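Local coordinates for protein Ribose/Galactose Isomerase (Vibrio parahaemolyticus, PDB 3ONO) that probably interconverts aldose and ketose forms of sugar phosphates as an isomerase of the LacAB/RpiB family, at residues A7-N12 / D68-G73; V90-C95 / G110-L115; S59-S64 / E194-H199. All blocks are in the same frame, centred on the assembly; numbering follows the deposited sequence. Where two conformers were deposited one is given.

Overall arrangement
From the N terminus, strand 5-8 runs into the loop through Asn12, and contact 1 (7-12 with 68-73) closes the first long loop, pairing this strand with strand 69-74. Contact 2 (90-95 with 110-115) follows in series and closes a short loop around helix 98-108 within the same parallel sheet; strands 69-74 and 112-116 are neighbours there, probably hydrogen-bonded through Val70 N and Asn111 O. Contact 3 (59-64 with 194-199) crosses contact 1 and spans contact 2 along the chain. It ties helix 51-63, packed on the sheet through Leu61 and Leu62, to helix 190-199 near the C terminus.

Contact 1 (A7-N12 / D68-G73); sequences ALMMEN and DFVVTG
Ala7 opens the parallel pairing with strand 69-74 by hydrogen bonding through both its backbone N and its O: the N reaches Phe69 O at 2.9 Å, and the O accepts Val71 N at 2.8 Å. The carbonyl also receives a CA-H...O contact from Val70, so adjoining residues of one strand converge on a single oxygen. At Leu8 the side chain turns to the face that carries Val71. With CG anti to the backbone N (chi1 170°), CD1 lies obliquely against Val71 CG1, 3.6 Å away. Met9, modelled as selenomethionine, continues the ladder through its N, which meets Val71 O at 2.9 Å. With CG between the backbone N and the carbonyl carbon (chi1 57°), SE comes to 4.0 Å from Val70 CG1, and the bend at chi3 (69°) lays CE against both methyls of that valine. The next rung is supplied by a side chain: the hydroxyl Thr72 OG1 donates to Met9 O over 2.8 Å, whereas Gly73 N has no partner in the model. Beyond this point the segments are bridged by a water that accepts from Glu11 N and donates to Glu11 OE1 and, at 2.8 Å, to Gly73 O. The carboxylate of Glu11 is held further by Ser13 OG and Gln14 N. The paired strands are interior members of a Rossmann-like alpha/beta/alpha sandwich. Helix 18-31 packs over Leu8, helix 51-63 lies against Met9, Val70 and Thr72, and strands 35-38 and 112-116 flank the pair within the sheet.

Contact 2 (V90-C95 / G110-L115); sequences VVCGYC and GNAISL
Val91 and Asn111 meet where a parallel beta-alpha-beta unit begins to close: strand 92-94 leads through helix 98-108 to strand 112-116, which lies beside it in the sheet. The tight part is the ladder itself. Gly93 N donates to Ala112 O and Gly93 O accepts Ser114 N at 2.9 Å; Cys95 N extends the series to Ser114 O. On the face bearing Cys92, Ala112 and Ser114, Cys92 CB stands 3.7 Å from Ala112 CB. Its thiol, set anti to the backbone N (chi1 -172°), runs on past Ala112 to Ser114 CB at 3.9 Å. Helix 78-85 packs over this face, where Ser114 OG bonds to Gly77 O. Further along, Cys95 CB points toward the partner strand and touches both Ile113 CB, 4.0 Å away, and Leu115 CD1; helix 98-108 packs on Cys95 and Ile113. Tyr94, by contrast, adds little to the pairing: its ring heads for the second subunit, and its OH bonds to Thr76 O of the second subunit.

The looser end is at Gly110 and Asn111, both partly exposed, where the regular ladder gives way. A bound glycerol, probably from the crystallisation liquor, sits by the Asn111 side chain. Val91 O accepts Asn111 N at 3.0 Å, but only a weak bond from Ala112 N. ND2 of Asn111 is tied to Gly89 O, and OD1 acts as a backbone carbonyl would, taking Val91 N at 2.9 Å through a nearly linear N-H...O of 171°.

Contact 3 (S59-S64 / E194-H199); sequences SILLNS and ECFFAH
Helices 59-63 and 194-199 run in nearly the same direction, their short axes inclined by 23° and 10.4 Å apart at the closest point. The backbones come nearest at Leu61 and Phe196, with 6.4 Å between their CA atoms, and no hydrogen bond joins the two segments. Side chains fill the interval, chiefly the Phe196 ring, which reaches Ile60 and Ser64 because CG stands anti to the backbone N (chi1 175°). Ile60 CG2 approaches CE1 of Phe196 obliquely to 3.5 Å, the two side chains crossing at about a right angle. In this alpha/beta/alpha sandwich, helix 51-63 lies against the central sheet, where Leu61 touches Ala7, and helix 190-199 packs beside it. Leu61 CD2 lies near the plane of the Phe196 ring, at its edge, and rests 3.9 Å from Phe196 CB; the same methyl meets Cys195 SG at 4.1 Å. Ser64 OG lies along the same CD1-CE1 edge, 3.6 Å from Phe196 CE1. That hydroxyl is turned back onto the last turn of the preceding helix, donating to Ile60 O at 2.8 Å, and the same carbonyl also accepts Ser64 N. Beyond the pair, Ile205 and Val209 of helix 203-212 pack against Phe196.

Contact 1 (A7-N12 / D68-G73)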
ATOM      1  N   ALA A   7      -7.555 -25.246  -0.571  1.00 24.51           N
ATOM      2  CA  ALA A   7      -8.984 -24.938  -0.589  1.00 25.63           C
ATOM      3  C   ALA A   7      -9.211 -23.435  -0.642  1.00 29.68           C
ATOM      4  O   ALA A   7      -8.695 -22.711   0.204  1.00 29.22           O
ATOM      5  CB  ALA A   7      -9.680 -25.510   0.658  1.00 27.02           C
ATOM      6  N   LEU A   8      -9.986 -22.976  -1.622  1.00 25.12           N
ATOM      7  CA  LEU A   8     -10.409 -21.578  -1.670  1.00 23.05           C
ATOM      8  C   LEU A   8     -11.778 -21.509  -1.006  1.00 24.65           C
ATOM      9  O   LEU A   8     -12.646 -22.337  -1.297  1.00 25.70           O
ATOM     10  CB  LEU A   8     -10.523 -21.104  -3.117  1.00 24.20           C
ATOM     11  CG  LEU A   8     -11.172 -19.742  -3.332  1.00 23.55           C
ATOM     12  CD1 LEU A   8     -10.328 -18.670  -2.667  1.00 23.76           C
ATOM     13  CD2 LEU A   8     -11.296 -19.486  -4.845  1.00 25.56           C
HETATM   14  N   MSE A   9     -11.981 -20.553  -0.106  1.00 21.35           N
HETATM   15  CA  MSE A   9     -13.290 -20.447   0.546  1.00 22.32           C
HETATM   16  C   MSE A   9     -13.668 -18.992   0.766  1.00 23.03           C
HETATM   17  O   MSE A   9     -12.955 -18.251   1.446  1.00 21.55           O
HETATM   18  CB  MSE A   9     -13.321 -21.240   1.860  1.00 24.66           C
HETATM   19  CG  MSE A   9     -12.266 -20.834   2.842  1.00 22.07           C
HETATM   20 SE   MSE A   9     -12.367 -21.952   4.442  0.70 24.39          SE
HETATM   21  CE  MSE A   9     -11.766 -23.615   3.686  1.00 26.69           C
HETATM   22  N   MSE A  10     -14.781 -18.583   0.163  1.00 19.94           N
HETATM   23  CA  MSE A  10     -15.236 -17.197   0.228  1.00 19.75           C
HETATM   24  C   MSE A  10     -16.666 -17.112   0.779  1.00 21.73           C
HETATM   25  O   MSE A  10     -17.428 -18.084   0.697  1.00 23.95           O
HETATM   26  CB  MSE A  10     -15.063 -16.504  -1.124  1.00 22.72           C
HETATM   27  CG  MSE A  10     -13.605 -16.259  -1.416  1.00 21.30           C
HETATM   28 SE   MSE A  10     -13.263 -15.777  -3.267  0.79 28.50          SE
HETATM   29  CE  MSE A  10     -14.210 -14.071  -3.255  1.00 25.59           C
ATOM     30  N   GLU A  11     -16.992 -15.971   1.383  1.00 21.62           N
ATOM     31  CA  GLU A  11     -18.279 -15.775   2.049  1.00 22.79           C
ATOM     32  C   GLU A  11     -19.183 -14.790   1.286  1.00 21.41           C
ATOM     33  O   GLU A  11     -18.841 -14.340   0.194  1.00 25.13           O
ATOM     34  CB  GLU A  11     -18.096 -15.328   3.507  1.00 19.46           C
ATOM     35  CG  GLU A  11     -17.130 -14.146   3.675  1.00 21.32           C
ATOM     36  CD  GLU A  11     -17.638 -12.860   3.050  1.00 25.49           C
ATOM     37  OE1 GLU A  11     -17.076 -12.470   2.019  1.00 22.18           O
ATOM     38  OE2 GLU A  11     -18.579 -12.242   3.587  1.00 27.90           O
ATOM     39  N   ASN A  12     -20.354 -14.497   1.863  1.00 22.54           N
ATOM     40  CA  ASN A  12     -21.420 -13.859   1.091  1.00 26.14           C
ATOM     41  C   ASN A  12     -21.084 -12.457   0.590  1.00 26.52           C
ATOM     42  O   ASN A  12     -21.454 -12.079  -0.533  1.00 25.72           O
ATOM     43  CB  ASN A  12     -22.745 -13.873   1.867  1.00 26.79           C
ATOM     44  CG  ASN A  12     -22.750 -12.904   3.029  1.00 31.43           C
ATOM     45  OD1 ASN A  12     -23.065 -11.716   2.855  1.00 32.74           O
ATOM     46  ND2 ASN A  12     -22.387 -13.391   4.223  1.00 29.53           N
ATOM     47  N   ASP A  68      -4.016 -28.972   2.554  1.00 27.63           N
ATOM     48  CA  ASP A  68      -2.764 -28.506   3.127  1.00 27.28           C
ATOM     49  C   ASP A  68      -2.753 -27.004   3.359  1.00 25.24           C
ATOM     50  O   ASP A  68      -1.988 -26.526   4.189  1.00 28.17           O
ATOM     51  CB  ASP A  68      -1.595 -28.865   2.208  1.00 26.90           C
ATOM     52  CG  ASP A  68      -1.551 -30.349   1.889  1.00 32.96           C
ATOM     53  OD1 ASP A  68      -1.509 -31.138   2.855  1.00 37.03           O
ATOM     54  OD2 ASP A  68      -1.586 -30.699   0.685  1.00 36.57           O
ATOM     55  N   PHE A  69      -3.602 -26.269   2.644  1.00 25.61           N
ATOM     56  CA  PHE A  69      -3.533 -24.806   2.663  1.00 22.53           C
ATOM     57  C   PHE A  69      -4.909 -24.240   2.345  1.00 24.93           C
ATOM     58  O   PHE A  69      -5.657 -24.810   1.547  1.00 28.55           O
ATOM     59  CB  PHE A  69      -2.532 -24.319   1.609  1.00 19.98           C
ATOM     60  CG  PHE A  69      -1.951 -22.949   1.899  1.00 22.70           C
ATOM     61  CD1 PHE A  69      -2.585 -21.811   1.445  1.00 25.32           C
ATOM     62  CD2 PHE A  69      -0.780 -22.816   2.633  1.00 22.98           C
ATOM     63  CE1 PHE A  69      -2.050 -20.543   1.691  1.00 25.90           C
ATOM     64  CE2 PHE A  69      -0.231 -21.546   2.897  1.00 23.35           C
ATOM     65  CZ  PHE A  69      -0.877 -20.410   2.426  1.00 24.83           C
ATOM     66  N   VAL A  70      -5.236 -23.117   2.970  1.00 23.41           N
ATOM     67  CA  VAL A  70      -6.509 -22.447   2.751  1.00 19.93           C
ATOM     68  C   VAL A  70      -6.302 -21.029   2.218  1.00 20.97           C
ATOM     69  O   VAL A  70      -5.513 -20.268   2.762  1.00 21.14           O
ATOM     70  CB  VAL A  70      -7.316 -22.395   4.069  1.00 18.68           C
ATOM     71  CG1 VAL A  70      -8.477 -21.385   3.973  1.00 24.00           C
ATOM     72  CG2 VAL A  70      -7.807 -23.810   4.427  1.00 21.84           C
ATOM     73  N   VAL A  71      -7.017 -20.684   1.153  1.00 18.57           N
ATOM     74  CA  VAL A  71      -7.062 -19.306   0.678  1.00 16.69           C
ATOM     75  C   VAL A  71      -8.455 -18.792   1.018  1.00 18.35           C
ATOM     76  O   VAL A  71      -9.445 -19.410   0.658  1.00 23.36           O
ATOM     77  CB  VAL A  71      -6.834 -19.206  -0.824  1.00 20.64           C
ATOM     78  CG1 VAL A  71      -7.077 -17.749  -1.293  1.00 18.80           C
ATOM     79  CG2 VAL A  71      -5.400 -19.624  -1.182  1.00 21.02           C
ATOM     80  N   THR A  72      -8.530 -17.682   1.735  1.00 18.66           N
ATOM     81  CA  THR A  72      -9.834 -17.161   2.115  1.00 16.69           C
ATOM     82  C   THR A  72      -9.762 -15.640   2.109  1.00 18.26           C
ATOM     83  O   THR A  72      -8.803 -15.068   1.586  1.00 20.32           O
ATOM     84  CB  THR A  72     -10.275 -17.730   3.495  1.00 21.36           C
ATOM     85  OG1 THR A  72     -11.653 -17.418   3.738  1.00 21.77           O
ATOM     86  CG2 THR A  72      -9.398 -17.193   4.631  1.00 23.15           C
ATOM     87  N   GLY A  73     -10.759 -14.983   2.699  1.00 19.80           N
ATOM     88  CA  GLY A  73     -10.742 -13.533   2.782  1.00 18.14           C
ATOM     89  C   GLY A  73     -12.157 -13.002   2.925  1.00 21.30           C
ATOM     90  O   GLY A  73     -13.103 -13.764   3.081  1.00 21.47           O
TER
HETATM   91  O   HOH W   1     -15.004 -13.877   1.002  1.00 20.98           O

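Contact 2 (V90-C95 / G110-L115)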
ATOM      1  N   VAL A  90      -4.976 -23.995  12.782  1.00 20.31           N
ATOM      2  CA  VAL A  90      -5.176 -23.042  11.684  1.00 19.94           C
ATOM      3  C   VAL A  90      -4.361 -21.794  11.945  1.00 18.34           C
ATOM      4  O   VAL A  90      -4.651 -21.051  12.880  1.00 20.01           O
ATOM      5  CB  VAL A  90      -6.658 -22.638  11.559  1.00 17.96           C
ATOM      6  CG1 VAL A  90      -6.854 -21.717  10.340  1.00 18.67           C
ATOM      7  CG2 VAL A  90      -7.529 -23.907  11.445  1.00 19.05           C
ATOM      8  N   VAL A  91      -3.370 -21.550  11.084  1.00 17.85           N
ATOM      9  CA  VAL A  91      -2.431 -20.462  11.247  1.00 18.86           C
ATOM     10  C   VAL A  91      -2.570 -19.581   9.998  1.00 18.93           C
ATOM     11  O   VAL A  91      -2.026 -19.897   8.950  1.00 18.57           O
ATOM     12  CB  VAL A  91      -1.001 -21.015  11.405  1.00 18.89           C
ATOM     13  CG1 VAL A  91       0.002 -19.865  11.469  1.00 20.78           C
ATOM     14  CG2 VAL A  91      -0.904 -21.882  12.673  1.00 21.36           C
ATOM     15  N   CYS A  92      -3.338 -18.493  10.118  1.00 17.46           N
ATOM     16  CA  CYS A  92      -3.766 -17.686   8.969  1.00 17.30           C
ATOM     17  C   CYS A  92      -3.150 -16.293   8.997  1.00 19.93           C
ATOM     18  O   CYS A  92      -3.354 -15.539   9.950  1.00 18.38           O
ATOM     19  CB  CYS A  92      -5.307 -17.558   8.984  1.00 16.22           C
ATOM     20  SG  CYS A  92      -5.991 -16.767   7.491  1.00 19.24           S
ATOM     21  N   GLY A  93      -2.388 -15.944   7.957  1.00 17.55           N
ATOM     22  CA  GLY A  93      -1.836 -14.590   7.865  1.00 16.09           C
ATOM     23  C   GLY A  93      -2.695 -13.666   6.994  1.00 20.57           C
ATOM     24  O   GLY A  93      -3.527 -14.136   6.235  1.00 19.09           O
ATOM     25  N   TYR A  94      -2.491 -12.355   7.084  1.00 16.87           N
ATOM     26  CA  TYR A  94      -3.088 -11.459   6.090  1.00 17.78           C
ATOM     27  C   TYR A  94      -2.258 -11.539   4.810  1.00 21.43           C
ATOM     28  O   TYR A  94      -1.089 -11.911   4.840  1.00 19.96           O
ATOM     29  CB  TYR A  94      -3.162  -9.999   6.603  1.00 18.19           C
ATOM     30  CG  TYR A  94      -1.822  -9.305   6.775  1.00 19.47           C
ATOM     31  CD1 TYR A  94      -1.129  -8.801   5.665  1.00 18.65           C
ATOM     32  CD2 TYR A  94      -1.243  -9.142   8.035  1.00 20.31           C
ATOM     33  CE1 TYR A  94       0.123  -8.167   5.801  1.00 17.14           C
ATOM     34  CE2 TYR A  94       0.010  -8.491   8.183  1.00 20.29           C
ATOM     35  CZ  TYR A  94       0.675  -8.014   7.065  1.00 22.87           C
ATOM     36  OH  TYR A  94       1.904  -7.402   7.196  1.00 19.70           O
ATOM     37  N   CYS A  95      -2.866 -11.212   3.681  0.73 18.62           N
ATOM     38  CA  CYS A  95      -2.091 -11.160   2.457  0.73 19.51           C
ATOM     39  C   CYS A  95      -2.678 -10.096   1.568  0.73 19.30           C
ATOM     40  O   CYS A  95      -3.742 -10.302   0.997  0.73 20.40           O
ATOM     41  CB  CYS A  95      -2.146 -12.509   1.753  0.73 21.02           C
ATOM     42  SG  CYS A  95      -0.831 -12.654   0.576  0.73 21.79           S
ATOM     43  N   GLY A 110       2.724 -20.741   7.920  1.00 21.93           N
ATOM     44  CA  GLY A 110       1.377 -21.113   8.322  1.00 21.83           C
ATOM     45  C   GLY A 110       0.674 -21.844   7.193  1.00 25.33           C
ATOM     46  O   GLY A 110       1.315 -22.235   6.216  1.00 24.64           O
ATOM     47  N   ASN A 111      -0.639 -22.005   7.307  1.00 20.81           N
ATOM     48  CA  ASN A 111      -1.393 -22.825   6.357  1.00 17.80           C
ATOM     49  C   ASN A 111      -2.671 -22.163   5.840  1.00 22.66           C
ATOM     50  O   ASN A 111      -3.527 -22.821   5.276  1.00 21.36           O
ATOM     51  CB  ASN A 111      -1.711 -24.225   6.954  1.00 19.57           C
ATOM     52  CG  ASN A 111      -2.467 -24.157   8.261  1.00 21.83           C
ATOM     53  OD1 ASN A 111      -2.895 -23.083   8.697  1.00 19.98           O
ATOM     54  ND2 ASN A 111      -2.637 -25.320   8.910  1.00 21.81           N
ATOM     55  N   ALA A 112      -2.795 -20.856   6.025  1.00 17.90           N
ATOM     56  CA  ALA A 112      -3.936 -20.137   5.465  1.00 19.88           C
ATOM     57  C   ALA A 112      -3.564 -18.689   5.236  1.00 20.34           C
ATOM     58  O   ALA A 112      -2.727 -18.156   5.954  1.00 17.83           O
ATOM     59  CB  ALA A 112      -5.122 -20.230   6.403  1.00 15.38           C
ATOM     60  N   ILE A 113      -4.151 -18.061   4.216  1.00 17.29           N
ATOM     61  CA  ILE A 113      -3.993 -16.623   4.044  1.00 15.76           C
ATOM     62  C   ILE A 113      -5.364 -15.994   3.817  1.00 19.08           C
ATOM     63  O   ILE A 113      -6.248 -16.624   3.225  1.00 20.04           O
ATOM     64  CB  ILE A 113      -3.084 -16.284   2.853  1.00 19.19           C
ATOM     65  CG1 ILE A 113      -3.569 -16.987   1.587  1.00 18.19           C
ATOM     66  CG2 ILE A 113      -1.656 -16.686   3.178  1.00 24.59           C
ATOM     67  CD1 ILE A 113      -2.675 -16.698   0.347  1.00 20.11           C
ATOM     68  N   SER A 114      -5.526 -14.766   4.295  1.00 17.73           N
ATOM     69  CA  SER A 114      -6.792 -14.041   4.149  1.00 16.49           C
ATOM     70  C   SER A 114      -6.567 -12.781   3.337  1.00 18.75           C
ATOM     71  O   SER A 114      -5.770 -11.918   3.720  1.00 18.11           O
ATOM     72  CB  SER A 114      -7.357 -13.676   5.515  1.00 18.10           C
ATOM     73  OG  SER A 114      -8.585 -12.957   5.394  1.00 18.70           O
ATOM     74  N   LEU A 115      -7.261 -12.688   2.204  1.00 18.00           N
ATOM     75  CA  LEU A 115      -7.113 -11.550   1.302  1.00 17.57           C
ATOM     76  C   LEU A 115      -8.222 -10.540   1.509  1.00 18.81           C
ATOM     77  O   LEU A 115      -9.282 -10.883   2.031  1.00 19.06           O
ATOM     78  CB  LEU A 115      -7.173 -12.038  -0.156  1.00 17.88           C
ATOM     79  CG  LEU A 115      -5.891 -12.654  -0.734  1.00 18.32           C
ATOM     80  CD1 LEU A 115      -5.517 -13.957  -0.006  1.00 18.05           C
ATOM     81  CD2 LEU A 115      -6.065 -12.931  -2.237  1.00 22.29           C
TER

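Contact 3 (S59-S64 / E194-H199)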
ATOM      1  N   SER A  59     -10.819 -25.046   9.787  1.00 19.17           N
ATOM      2  CA  SER A  59     -10.409 -25.996  10.834  1.00 17.64           C
ATOM      3  C   SER A  59     -10.698 -27.429  10.406  1.00 26.68           C
ATOM      4  O   SER A  59      -9.833 -28.305  10.509  1.00 24.77           O
ATOM      5  CB  SER A  59     -11.095 -25.731  12.183  1.00 20.97           C
ATOM      6  OG  SER A  59     -10.687 -26.728  13.127  1.00 22.94           O
ATOM      7  N   ILE A  60     -11.902 -27.677   9.909  1.00 21.26           N
ATOM      8  CA  ILE A  60     -12.266 -29.064   9.599  1.00 24.09           C
ATOM      9  C   ILE A  60     -11.368 -29.600   8.488  1.00 25.24           C
ATOM     10  O   ILE A  60     -10.840 -30.716   8.585  1.00 26.51           O
ATOM     11  CB  ILE A  60     -13.744 -29.193   9.243  1.00 25.22           C
ATOM     12  CG1 ILE A  60     -14.579 -28.933  10.507  1.00 25.60           C
ATOM     13  CG2 ILE A  60     -14.047 -30.600   8.677  1.00 25.68           C
ATOM     14  CD1 ILE A  60     -16.066 -28.730  10.252  1.00 26.79           C
ATOM     15  N   LEU A  61     -11.151 -28.792   7.453  1.00 24.35           N
ATOM     16  CA  LEU A  61     -10.346 -29.262   6.335  1.00 21.43           C
ATOM     17  C   LEU A  61      -8.869 -29.383   6.687  1.00 28.61           C
ATOM     18  O   LEU A  61      -8.207 -30.303   6.225  1.00 28.44           O
ATOM     19  CB  LEU A  61     -10.565 -28.393   5.099  1.00 22.55           C
ATOM     20  CG  LEU A  61     -11.958 -28.372   4.464  1.00 24.04           C
ATOM     21  CD1 LEU A  61     -12.043 -27.367   3.316  1.00 26.67           C
ATOM     22  CD2 LEU A  61     -12.363 -29.767   3.966  1.00 27.48           C
ATOM     23  N   LEU A  62      -8.331 -28.450   7.476  1.00 24.59           N
ATOM     24  CA  LEU A  62      -6.905 -28.510   7.806  1.00 23.37           C
ATOM     25  C   LEU A  62      -6.633 -29.551   8.882  1.00 25.19           C
ATOM     26  O   LEU A  62      -5.703 -30.341   8.775  1.00 26.10           O
ATOM     27  CB  LEU A  62      -6.372 -27.133   8.240  1.00 20.20           C
ATOM     28  CG  LEU A  62      -6.242 -26.132   7.089  1.00 22.58           C
ATOM     29  CD1 LEU A  62      -6.153 -24.709   7.622  1.00 21.66           C
ATOM     30  CD2 LEU A  62      -5.034 -26.440   6.187  1.00 25.67           C
ATOM     31  N   ASN A  63      -7.457 -29.579   9.916  1.00 22.12           N
ATOM     32  CA  ASN A  63      -7.220 -30.533  10.991  1.00 21.82           C
ATOM     33  C   ASN A  63      -7.465 -31.984  10.576  1.00 27.38           C
ATOM     34  O   ASN A  63      -6.900 -32.897  11.173  1.00 29.17           O
ATOM     35  CB  ASN A  63      -8.062 -30.174  12.221  1.00 25.17           C
ATOM     36  CG  ASN A  63      -7.439 -29.037  12.996  1.00 27.98           C
ATOM     37  OD1 ASN A  63      -6.259 -29.110  13.324  1.00 25.25           O
ATOM     38  ND2 ASN A  63      -8.201 -27.972  13.258  1.00 20.31           N
ATOM     39  N   SER A  64      -8.281 -32.196   9.546  1.00 26.65           N
ATOM     40  CA  SER A  64      -8.572 -33.564   9.099  1.00 28.29           C
ATOM     41  C   SER A  64      -7.549 -33.952   8.049  1.00 29.61           C
ATOM     42  O   SER A  64      -7.553 -35.073   7.529  1.00 32.38           O
ATOM     43  CB  SER A  64      -9.962 -33.635   8.482  1.00 28.56           C
ATOM     44  OG  SER A  64      -9.978 -32.966   7.228  1.00 26.04           O
ATOM     45  N   GLU A 194     -17.680 -32.807  -0.869  1.00 38.19           N
ATOM     46  CA  GLU A 194     -16.946 -33.574  -1.861  1.00 44.98           C
ATOM     47  C   GLU A 194     -15.450 -33.545  -1.572  1.00 43.62           C
ATOM     48  O   GLU A 194     -14.768 -34.563  -1.680  1.00 45.36           O
ATOM     49  CB  GLU A 194     -17.229 -33.046  -3.269  1.00 52.48           C
ATOM     50  CG  GLU A 194     -16.649 -33.917  -4.372  1.00 71.48           C
ATOM     51  CD  GLU A 194     -16.876 -33.339  -5.761  1.00 87.77           C
ATOM     52  OE1 GLU A 194     -17.672 -32.380  -5.887  1.00 91.92           O
ATOM     53  OE2 GLU A 194     -16.254 -33.847  -6.725  1.00 92.70           O
ATOM     54  N   CYS A 195     -14.940 -32.368  -1.208  1.00 34.92           N
ATOM     55  CA  CYS A 195     -13.537 -32.233  -0.855  1.00 31.26           C
ATOM     56  C   CYS A 195     -13.263 -32.988   0.447  1.00 31.16           C
ATOM     57  O   CYS A 195     -12.379 -33.838   0.508  1.00 35.47           O
ATOM     58  CB  CYS A 195     -13.164 -30.748  -0.710  1.00 30.99           C
ATOM     59  SG  CYS A 195     -11.521 -30.435  -0.010  1.00 35.66           S
ATOM     60  N   PHE A 196     -14.044 -32.696   1.481  1.00 28.47           N
ATOM     61  CA  PHE A 196     -13.796 -33.264   2.795  1.00 31.68           C
ATOM     62  C   PHE A 196     -13.802 -34.794   2.799  1.00 34.50           C
ATOM     63  O   PHE A 196     -12.848 -35.440   3.233  1.00 37.95           O
ATOM     64  CB  PHE A 196     -14.829 -32.762   3.807  1.00 32.32           C
ATOM     65  CG  PHE A 196     -14.700 -33.398   5.152  1.00 29.84           C
ATOM     66  CD1 PHE A 196     -13.633 -33.085   5.974  1.00 28.42           C
ATOM     67  CD2 PHE A 196     -15.631 -34.341   5.593  1.00 30.56           C
ATOM     68  CE1 PHE A 196     -13.501 -33.690   7.228  1.00 25.62           C
ATOM     69  CE2 PHE A 196     -15.516 -34.937   6.837  1.00 30.70           C
ATOM     70  CZ  PHE A 196     -14.461 -34.626   7.660  1.00 33.24           C
ATOM     71  N   PHE A 197     -14.892 -35.373   2.330  1.00 34.50           N
ATOM     72  CA  PHE A 197     -15.038 -36.819   2.419  1.00 35.78           C
ATOM     73  C   PHE A 197     -14.036 -37.589   1.558  1.00 37.92           C
ATOM     74  O   PHE A 197     -13.650 -38.715   1.893  1.00 42.00           O
ATOM     75  CB  PHE A 197     -16.481 -37.231   2.137  1.00 38.05           C
ATOM     76  CG  PHE A 197     -17.420 -36.903   3.262  1.00 35.74           C
ATOM     77  CD1 PHE A 197     -17.225 -37.444   4.523  1.00 35.59           C
ATOM     78  CD2 PHE A 197     -18.491 -36.051   3.066  1.00 37.91           C
ATOM     79  CE1 PHE A 197     -18.084 -37.148   5.563  1.00 38.80           C
ATOM     80  CE2 PHE A 197     -19.347 -35.744   4.098  1.00 37.16           C
ATOM     81  CZ  PHE A 197     -19.144 -36.299   5.356  1.00 39.23           C
ATOM     82  N   ALA A 198     -13.607 -36.977   0.465  1.00 38.07           N
ATOM     83  CA  ALA A 198     -12.641 -37.587  -0.434  1.00 40.21           C
ATOM     84  C   ALA A 198     -11.235 -37.606   0.151  1.00 43.82           C
ATOM     85  O   ALA A 198     -10.422 -38.469  -0.192  1.00 45.42           O
ATOM     86  CB  ALA A 198     -12.637 -36.859  -1.768  1.00 44.21           C
ATOM     87  N   HIS A 199     -10.934 -36.645   1.023  1.00 38.45           N
ATOM     88  CA  HIS A 199      -9.548 -36.450   1.440  1.00 34.38           C
ATOM     89  C   HIS A 199      -9.313 -36.495   2.957  1.00 35.48           C
ATOM     90  O   HIS A 199      -8.162 -36.493   3.395  1.00 35.11           O
ATOM     91  CB  HIS A 199      -8.998 -35.155   0.836  1.00 33.07           C
ATOM     92  CG  HIS A 199      -9.010 -35.146  -0.659  1.00 37.53           C
ATOM     93  ND1 HIS A 199      -8.104 -35.863  -1.412  1.00 41.08           N
ATOM     94  CD2 HIS A 199      -9.823 -34.521  -1.545  1.00 39.49           C
ATOM     95  CE1 HIS A 199      -8.347 -35.666  -2.696  1.00 46.17           C
ATOM     96  NE2 HIS A 199      -9.388 -34.858  -2.804  1.00 45.36           N
TER